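Local coordinates for malonyl CoA-acyl carrier protein transacylase (Mycobacterium tuberculosis, PDB 2QC3), which catalyses the transfer of the malonyl group from malonyl-CoA to holo acyl carrier protein, a step of fatty acid biosynthesis, at residues Leu40-Leu45 / Ala60-Val65; Thr130-Val135 / Val164-Leu169; Phe198-Leu203 / Gln244-Val249. One frame throughout, in Å; residues are numbered along the deposited sequence.

Interaction 1: Leu40-Leu45 / Ala60-Val65; sequences LDLARL and AQPLIV
Leu63 reaches across to helix 42-47 and sets both of its methyl groups against the first turn of that helix. With CG anti to the backbone N (chi1 -167°), the fork leans out from its own helix: Leu63 CD2 lies 3.7 Å from the carbonyl O of Leu45, and Leu63 CD1 lies 4.1 Å from Leu45 CB. Leu63 CD1 also lies 3.9 Å from the O of Leu42, so one branched side chain covers backbone and side-chain atoms. Pro62 makes the other half. The Pro62 ring meets Leu40 at about a right angle, Pro62 CG being 3.7 Å from Leu40 CD2, while Leu42 CD2 touches CB of the ring more loosely.

The two segments belong to the acyl transferase domain, where the short helix 42-47 lies against the long helix 57-77. Leucine suits the buried side of so short a helix, and Leu42 also packs on Val111 of helix 107-125 and on Trp34 of helix 27-37. Proline is tolerated within helix 57-77 at the price of a kink, since its nitrogen has no hydrogen to give to the turn before.

The meeting is apolar; the capping bond lies inside Leu40-Leu45. Asp41 is the N-cap of the helix: Asp41 OD1 accepts from Arg44 N at 3.1 Å, an almost straight bond (173°) that arrives from above the carboxylate plane. The guanidinium of Arg44 forms a salt bridge with Glu53.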
loop_
_atom_site.group_PDB
_atom_site.type_symbol
_atom_site.label_atom_id
_atom_site.label_comp_id
_atom_site.label_asym_id
_atom_site.label_seq_id
_atom_site.Cartn_x
_atom_site.Cartn_y
_atom_site.Cartn_z
ATOM N N LEU A 40 9.008 -13.528 -11.213
ATOM C CA LEU A 40 8.212 -12.719 -12.117
ATOM C C LEU A 40 9.142 -11.791 -12.901
ATOM O O LEU A 40 10.066 -11.212 -12.336
ATOM C CB LEU A 40 7.223 -11.888 -11.295
ATOM C CG LEU A 40 5.769 -11.710 -11.736
ATOM C CD1 LEU A 40 5.091 -13.065 -11.886
ATOM C CD2 LEU A 40 5.039 -10.868 -10.687
ATOM N N ASP A 41 8.901 -11.652 -14.199
ATOM C CA ASP A 41 9.725 -10.782 -15.032
ATOM C C ASP A 41 9.301 -9.344 -14.761
ATOM O O ASP A 41 8.653 -8.715 -15.594
ATOM C CB ASP A 41 9.518 -11.105 -16.513
ATOM C CG ASP A 41 10.608 -10.522 -17.403
ATOM O OD1 ASP A 41 11.013 -9.359 -17.188
ATOM O OD2 ASP A 41 11.053 -11.230 -18.332
ATOM N N LEU A 42 9.665 -8.832 -13.590
ATOM C CA LEU A 42 9.307 -7.471 -13.205
ATOM C C LEU A 42 9.803 -6.428 -14.203
ATOM O O LEU A 42 9.168 -5.393 -14.392
ATOM C CB LEU A 42 9.860 -7.156 -11.811
ATOM C CG LEU A 42 9.325 -8.029 -10.669
ATOM C CD1 LEU A 42 10.010 -7.652 -9.369
ATOM C CD2 LEU A 42 7.818 -7.850 -10.554
ATOM N N ALA A 43 10.938 -6.705 -14.836
ATOM C CA ALA A 43 11.518 -5.786 -15.810
ATOM C C ALA A 43 10.527 -5.428 -16.914
ATOM O O ALA A 43 10.222 -4.255 -17.127
ATOM C CB ALA A 43 12.774 -6.398 -16.419
ATOM N N ARG A 44 10.025 -6.437 -17.618
ATOM C CA ARG A 44 9.073 -6.195 -18.697
ATOM C C ARG A 44 7.728 -5.734 -18.151
ATOM O O ARG A 44 7.040 -4.928 -18.777
ATOM C CB ARG A 44 8.878 -7.456 -19.542
ATOM C CG ARG A 44 8.505 -8.693 -18.745
ATOM C CD ARG A 44 8.017 -9.828 -19.644
ATOM N NE ARG A 44 6.556 -9.869 -19.735
ATOM C CZ ARG A 44 5.803 -8.925 -20.292
ATOM N NH1 ARG A 44 6.359 -7.844 -20.824
ATOM N NH2 ARG A 44 4.483 -9.055 -20.307
ATOM N N LEU A 45 7.359 -6.244 -16.979
ATOM C CA LEU A 45 6.094 -5.881 -16.351
ATOM C C LEU A 45 6.012 -4.393 -16.037
ATOM O O LEU A 45 4.978 -3.767 -16.244
ATOM C CB LEU A 45 5.893 -6.689 -15.067
ATOM C CG LEU A 45 5.670 -8.190 -15.268
ATOM C CD1 LEU A 45 5.707 -8.910 -13.934
ATOM C CD2 LEU A 45 4.338 -8.407 -15.971
ATOM N N ALA A 60 0.564 -6.398 -9.962
ATOM C CA ALA A 60 0.687 -5.034 -9.453
ATOM C C ALA A 60 1.252 -4.939 -8.045
ATOM O O ALA A 60 1.947 -3.980 -7.711
ATOM C CB ALA A 60 -0.655 -4.331 -9.510
ATOM N N GLN A 61 0.963 -5.925 -7.209
ATOM C CA GLN A 61 1.469 -5.867 -5.851
ATOM C C GLN A 61 3.013 -5.907 -5.783
ATOM O O GLN A 61 3.633 -5.019 -5.193
ATOM C CB GLN A 61 0.819 -6.974 -5.008
ATOM C CG GLN A 61 -0.619 -6.689 -4.624
ATOM C CD GLN A 61 -1.129 -7.607 -3.533
ATOM O OE1 GLN A 61 -0.511 -7.740 -2.482
ATOM N NE2 GLN A 61 -2.272 -8.234 -3.774
ATOM N N PRO A 62 3.658 -6.921 -6.393
ATOM C CA PRO A 62 5.122 -6.940 -6.320
ATOM C C PRO A 62 5.744 -5.825 -7.160
ATOM O O PRO A 62 6.826 -5.334 -6.856
ATOM C CB PRO A 62 5.473 -8.332 -6.844
ATOM C CG PRO A 62 4.400 -8.575 -7.855
ATOM C CD PRO A 62 3.159 -8.085 -7.145
ATOM N N LEU A 63 5.044 -5.434 -8.218
ATOM C CA LEU A 63 5.517 -4.382 -9.107
ATOM C C LEU A 63 5.528 -3.051 -8.357
ATOM O O LEU A 63 6.499 -2.293 -8.428
ATOM C CB LEU A 63 4.604 -4.303 -10.333
ATOM C CG LEU A 63 5.058 -3.485 -11.545
ATOM C CD1 LEU A 63 6.400 -4.003 -12.055
ATOM C CD2 LEU A 63 3.994 -3.586 -12.637
ATOM N N ILE A 64 4.448 -2.773 -7.632
ATOM C CA ILE A 64 4.354 -1.543 -6.855
ATOM C C ILE A 64 5.421 -1.503 -5.767
ATOM O O ILE A 64 6.070 -0.474 -5.569
ATOM C CB ILE A 64 2.960 -1.390 -6.210
ATOM C CG1 ILE A 64 1.921 -1.132 -7.303
ATOM C CG2 ILE A 64 2.959 -0.232 -5.199
ATOM C CD1 ILE A 64 0.490 -1.214 -6.816
ATOM N N VAL A 65 5.601 -2.617 -5.061
ATOM C CA VAL A 65 6.609 -2.692 -4.011
ATOM C C VAL A 65 7.993 -2.527 -4.637
ATOM O O VAL A 65 8.860 -1.866 -4.069
ATOM C CB VAL A 65 6.539 -4.046 -3.238
ATOM C CG1 VAL A 65 7.758 -4.201 -2.335
ATOM C CG2 VAL A 65 5.270 -4.098 -2.393
#

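Interaction 2: Thr130-Val135 / Val164-Leu169; sequences TGMSAV and VAAGRL
Gly131 and Gly167 exchange two backbone hydrogen bonds, and Ser133 and Ala165 exchange two more. These are the hydrogen-bonded pairs of an antiparallel arrangement between strands 130-136 and 162-166. The bonds of the second pair are the shorter, Ser133 N to Ala165 O at 2.8 Å and Ala165 N to Ser133 O at 2.7 Å. In the glycine pair they are unequal: Gly131 N lies 2.9 Å from Gly167 O, whereas Gly167 N is 3.3 Å from Gly131 O. The unevenness falls where the chain turns a corner at Gly167.

Between these pairs stands the non-hydrogen-bonded pair Met132 and Ala166, where CA-H groups approach the carbonyls; Met132 CA is 3.2 Å from Ala165 O.

The side chains of Met132, Ala134, Val164 and Ala166 share one face. Met132 CG touches Ala166 CB, and a bend at chi3 (94°) turns Met132 CE back to within 3.8 Å of Val164 CG1. The small methyl of Ala166 leaves room for the long thioether chain beside it. The other face carries Ser133 and Ala165, which pack on helix 169-177 through Leu172 and Leu175. At the corner, Leu169 lays CD2 over the carbonyl of Thr130, 3.7 Å from its O. Gly131 suits this place, as a beta carbon there would collide with that methyl. Thr130 OG1 is hydrogen-bonded to Ala193 N, and Arg168 forms a salt bridge with Glu128.

Met132 lies about 5 Å, side chain to side chain, from His195, an active-site residue by similarity. The two hydrogen-bonded pairs set the register of the strands, while the apolar thioether of Met132 may make the surroundings of the probable catalytic histidine less polar.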
loop_
_atom_site.group_PDB
_atom_site.type_symbol
_atom_site.label_atom_id
_atom_site.label_comp_id
_atom_site.label_asym_id
_atom_site.label_seq_id
_atom_site.Cartn_x
_atom_site.Cartn_y
_atom_site.Cartn_z
ATOM N N THR A 130 -16.467 -11.097 -5.449
ATOM C CA THR A 130 -16.393 -9.917 -4.605
ATOM C C THR A 130 -15.732 -8.748 -5.323
ATOM O O THR A 130 -15.200 -8.903 -6.414
ATOM C CB THR A 130 -15.594 -10.236 -3.348
ATOM O OG1 THR A 130 -14.244 -10.538 -3.713
ATOM C CG2 THR A 130 -16.174 -11.448 -2.662
ATOM N N GLY A 131 -15.782 -7.578 -4.700
ATOM C CA GLY A 131 -15.183 -6.399 -5.292
ATOM C C GLY A 131 -15.039 -5.304 -4.256
ATOM O O GLY A 131 -15.225 -5.537 -3.060
ATOM N N MET A 132 -14.698 -4.106 -4.719
ATOM C CA MET A 132 -14.539 -2.955 -3.850
ATOM C C MET A 132 -15.109 -1.754 -4.591
ATOM O O MET A 132 -15.040 -1.682 -5.818
ATOM C CB MET A 132 -13.057 -2.699 -3.545
ATOM C CG MET A 132 -12.348 -3.844 -2.844
ATOM S SD MET A 132 -10.627 -3.486 -2.572
ATOM C CE MET A 132 -10.684 -2.815 -0.891
ATOM N N SER A 133 -15.676 -0.820 -3.843
ATOM C CA SER A 133 -16.240 0.381 -4.431
ATOM C C SER A 133 -15.944 1.539 -3.512
ATOM O O SER A 133 -16.188 1.473 -2.300
ATOM C CB SER A 133 -17.759 0.264 -4.611
ATOM O OG SER A 133 -18.099 -0.709 -5.584
ATOM N N ALA A 134 -15.400 2.601 -4.089
ATOM C CA ALA A 134 -15.101 3.786 -3.322
ATOM C C ALA A 134 -16.438 4.462 -3.057
ATOM O O ALA A 134 -17.354 4.396 -3.883
ATOM C CB ALA A 134 -14.181 4.717 -4.124
ATOM N N VAL A 135 -16.566 5.070 -1.888
ATOM C CA VAL A 135 -17.776 5.796 -1.537
ATOM C C VAL A 135 -17.274 7.142 -1.037
ATOM O O VAL A 135 -16.659 7.229 0.026
ATOM C CB VAL A 135 -18.578 5.104 -0.418
ATOM C CG1 VAL A 135 -19.830 5.919 -0.108
ATOM C CG2 VAL A 135 -18.964 3.682 -0.846
ATOM N N VAL A 164 -13.829 3.017 1.317
ATOM C CA VAL A 164 -13.901 2.036 0.255
ATOM C C VAL A 164 -14.689 0.873 0.848
ATOM O O VAL A 164 -14.306 0.305 1.874
ATOM C CB VAL A 164 -12.514 1.542 -0.205
ATOM C CG1 VAL A 164 -12.693 0.431 -1.238
ATOM C CG2 VAL A 164 -11.705 2.697 -0.814
ATOM N N ALA A 165 -15.815 0.551 0.222
ATOM C CA ALA A 165 -16.645 -0.545 0.681
ATOM C C ALA A 165 -16.215 -1.797 -0.065
ATOM O O ALA A 165 -15.780 -1.722 -1.214
ATOM C CB ALA A 165 -18.110 -0.242 0.407
ATOM N N ALA A 166 -16.333 -2.947 0.586
ATOM C CA ALA A 166 -15.959 -4.204 -0.047
ATOM C C ALA A 166 -16.838 -5.349 0.425
ATOM O O ALA A 166 -17.283 -5.382 1.570
ATOM C CB ALA A 166 -14.492 -4.514 0.226
ATOM N N GLY A 167 -17.098 -6.276 -0.487
ATOM C CA GLY A 167 -17.921 -7.431 -0.184
ATOM C C GLY A 167 -18.323 -8.091 -1.487
ATOM O O GLY A 167 -17.657 -7.900 -2.509
ATOM N N ARG A 168 -19.407 -8.861 -1.458
ATOM C CA ARG A 168 -19.894 -9.534 -2.661
ATOM C C ARG A 168 -20.360 -8.478 -3.647
ATOM O O ARG A 168 -20.937 -7.471 -3.251
ATOM C CB ARG A 168 -21.050 -10.483 -2.315
ATOM C CG ARG A 168 -20.641 -11.661 -1.417
ATOM C CD ARG A 168 -21.843 -12.518 -1.021
ATOM N NE ARG A 168 -21.517 -13.467 0.043
ATOM C CZ ARG A 168 -20.878 -14.610 -0.155
ATOM N NH1 ARG A 168 -20.507 -14.941 -1.381
ATOM N NH2 ARG A 168 -20.609 -15.416 0.865
ATOM N N LEU A 169 -20.089 -8.711 -4.927
ATOM C CA LEU A 169 -20.471 -7.786 -5.988
ATOM C C LEU A 169 -21.951 -7.521 -5.854
ATOM O O LEU A 169 -22.441 -6.412 -6.090
ATOM C CB LEU A 169 -20.168 -8.411 -7.357
ATOM C CG LEU A 169 -18.674 -8.550 -7.657
ATOM C CD1 LEU A 169 -18.447 -9.433 -8.876
ATOM C CD2 LEU A 169 -18.091 -7.157 -7.871
#

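Interaction 3: Phe198-Leu203 / Gln244-Val249; sequences FMAPAL and QLTQPV
The first torsions of Leu245 and Thr246 set which of their branches meets the loop 198-203. In Leu245, CG stands anti to the backbone N (chi1 -156°), which carries CD2 to Ala202, 3.8 Å from its CB and 3.6 Å from its carbonyl carbon. In Thr246, a chi1 of 61° sets CG2 anti to the carbonyl carbon and directs that methyl at the loop, 3.5 Å from Ala200 N. The hydroxyl is left on another side, where OG1 accepts a weak bond from NE2 of Gln247. A beta-branched threonine suits the place, offering a methyl to the packing and an oxygen to its own segment.

Leu203, at the start of helix 203-211, adds to the apolar contact. Leu203 and Leu245 run alongside one another, pointing opposite ways, with their CD2 methyls 3.9 Å apart. The Leu203 fork crosses Thr246 at about a right angle, Leu203 CG lying 4.1 Å from Thr246 CG2. Met199 contributes the base of its side chain: Met199 CB rests 3.6 Å from Leu245 O, while bends at chi2 and chi3 lead the rest away.

The contact joins two connecting regions of the acyl transferase domain, one leading into helix 203-211 and the other running from helix 234-243 to strand 249-250. His195, an active-site residue by similarity, lies just before the first. Its ND1 hydrogen-bonds to the carbonyl of Gln244, so the second region meets both the putative catalytic histidine and the chain after it.

Backbone bonds from Ala202 N to Met199 O (2.7 Å) and from Leu203 N to Ala200 O close two successive three-residue turns that lead into helix 203-211. The small side chain of Ala202 lets Leu245 CD2 come close, and Leu245 also packs on Arg117 and Met121 of helix 107-125.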
loop_
_atom_site.group_PDB
_atom_site.type_symbol
_atom_site.label_atom_id
_atom_site.label_comp_id
_atom_site.label_asym_id
_atom_site.label_seq_id
_atom_site.Cartn_x
_atom_site.Cartn_y
_atom_site.Cartn_z
ATOM N N PHE A 198 -13.177 -12.267 2.944
ATOM C CA PHE A 198 -13.176 -12.968 1.663
ATOM C C PHE A 198 -11.765 -13.291 1.172
ATOM O O PHE A 198 -11.585 -14.116 0.275
ATOM C CB PHE A 198 -13.961 -12.170 0.610
ATOM C CG PHE A 198 -15.442 -12.097 0.899
ATOM C CD1 PHE A 198 -16.008 -10.947 1.450
ATOM C CD2 PHE A 198 -16.251 -13.208 0.691
ATOM C CE1 PHE A 198 -17.362 -10.910 1.799
ATOM C CE2 PHE A 198 -17.603 -13.188 1.033
ATOM C CZ PHE A 198 -18.164 -12.036 1.591
ATOM N N MET A 199 -10.763 -12.646 1.766
ATOM C CA MET A 199 -9.380 -12.923 1.398
ATOM C C MET A 199 -8.835 -14.044 2.286
ATOM O O MET A 199 -7.714 -14.488 2.098
ATOM C CB MET A 199 -8.510 -11.669 1.565
ATOM C CG MET A 199 -8.809 -10.561 0.564
ATOM S SD MET A 199 -8.568 -11.134 -1.128
ATOM C CE MET A 199 -10.244 -11.579 -1.573
ATOM N N ALA A 200 -9.643 -14.502 3.242
ATOM C CA ALA A 200 -9.230 -15.550 4.177
ATOM C C ALA A 200 -8.477 -16.727 3.565
ATOM O O ALA A 200 -7.506 -17.200 4.142
ATOM C CB ALA A 200 -10.439 -16.066 4.960
ATOM N N PRO A 201 -8.915 -17.222 2.397
ATOM C CA PRO A 201 -8.191 -18.356 1.814
ATOM C C PRO A 201 -6.753 -18.045 1.399
ATOM O O PRO A 201 -5.963 -18.954 1.136
ATOM C CB PRO A 201 -9.085 -18.785 0.645
ATOM C CG PRO A 201 -9.863 -17.549 0.309
ATOM C CD PRO A 201 -10.146 -16.926 1.643
ATOM N N ALA A 202 -6.403 -16.764 1.366
ATOM C CA ALA A 202 -5.046 -16.364 0.999
ATOM C C ALA A 202 -4.113 -16.346 2.214
ATOM O O ALA A 202 -2.893 -16.296 2.061
ATOM C CB ALA A 202 -5.066 -14.981 0.339
ATOM N N LEU A 203 -4.689 -16.397 3.415
ATOM C CA LEU A 203 -3.906 -16.364 4.652
ATOM C C LEU A 203 -2.834 -17.439 4.789
ATOM O O LEU A 203 -1.694 -17.136 5.126
ATOM C CB LEU A 203 -4.825 -16.439 5.876
ATOM C CG LEU A 203 -5.476 -15.142 6.353
ATOM C CD1 LEU A 203 -6.422 -15.419 7.514
ATOM C CD2 LEU A 203 -4.388 -14.165 6.761
ATOM N N GLN A 244 -3.448 -8.295 8.469
ATOM C CA GLN A 244 -4.038 -7.227 7.667
ATOM C C GLN A 244 -4.640 -7.730 6.365
ATOM O O GLN A 244 -5.441 -7.040 5.731
ATOM C CB GLN A 244 -2.997 -6.143 7.353
ATOM C CG GLN A 244 -2.907 -5.082 8.418
ATOM C CD GLN A 244 -4.256 -4.461 8.697
ATOM O OE1 GLN A 244 -4.833 -3.767 7.853
ATOM N NE2 GLN A 244 -4.775 -4.720 9.876
ATOM N N LEU A 245 -4.251 -8.935 5.967
ATOM C CA LEU A 245 -4.750 -9.518 4.736
ATOM C C LEU A 245 -6.275 -9.505 4.685
ATOM O O LEU A 245 -6.864 -9.223 3.651
ATOM C CB LEU A 245 -4.231 -10.950 4.594
ATOM C CG LEU A 245 -4.171 -11.507 3.171
ATOM C CD1 LEU A 245 -3.278 -10.614 2.311
ATOM C CD2 LEU A 245 -3.615 -12.927 3.193
ATOM N N THR A 246 -6.912 -9.791 5.813
ATOM C CA THR A 246 -8.370 -9.829 5.877
ATOM C C THR A 246 -8.956 -8.701 6.718
ATOM O O THR A 246 -10.151 -8.701 7.011
ATOM C CB THR A 246 -8.857 -11.168 6.481
ATOM O OG1 THR A 246 -8.344 -11.300 7.814
ATOM C CG2 THR A 246 -8.374 -12.345 5.642
ATOM N N GLN A 247 -8.125 -7.739 7.100
ATOM C CA GLN A 247 -8.583 -6.634 7.940
ATOM C C GLN A 247 -8.605 -5.272 7.249
ATOM O O GLN A 247 -7.820 -5.011 6.346
ATOM C CB GLN A 247 -7.701 -6.539 9.192
ATOM C CG GLN A 247 -7.728 -7.788 10.057
ATOM C CD GLN A 247 -9.117 -8.089 10.576
ATOM O OE1 GLN A 247 -9.668 -7.335 11.384
ATOM N NE2 GLN A 247 -9.700 -9.190 10.107
ATOM N N PRO A 248 -9.513 -4.387 7.681
ATOM C CA PRO A 248 -9.648 -3.040 7.117
ATOM C C PRO A 248 -8.360 -2.219 7.224
ATOM O O PRO A 248 -7.575 -2.377 8.162
ATOM C CB PRO A 248 -10.766 -2.424 7.953
ATOM C CG PRO A 248 -11.610 -3.621 8.308
ATOM C CD PRO A 248 -10.578 -4.650 8.667
ATOM N N VAL A 249 -8.157 -1.342 6.254
ATOM C CA VAL A 249 -6.999 -0.464 6.242
ATOM C C VAL A 249 -7.433 0.831 6.928
ATOM O O VAL A 249 -8.229 1.591 6.375
ATOM C CB VAL A 249 -6.551 -0.148 4.784
ATOM C CG1 VAL A 249 -5.425 0.895 4.783
ATOM C CG2 VAL A 249 -6.091 -1.433 4.091
#

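All three contacts are largely buried, but their chemistry differs. Interaction 2 joins neighbouring strands of the mixed sheet through backbone hydrogen bonds; interactions 1 and 3 meet across their segments by apolar packing, the first between two helices, the third between loop regions. Interactions 2 and 3 touch directly: the ring of Phe198 packs on Thr130, Gly167 and the guanidinium of Arg168, and both contacts approach His195. Interaction 1 stands apart, its centre about 25 Å from that of interaction 2, yet it shares a neighbour with interaction 3, since Pro62 and Leu245 both pack on helix 107-125. Exposed residues touch only in interaction 2, at Arg168 and Leu169.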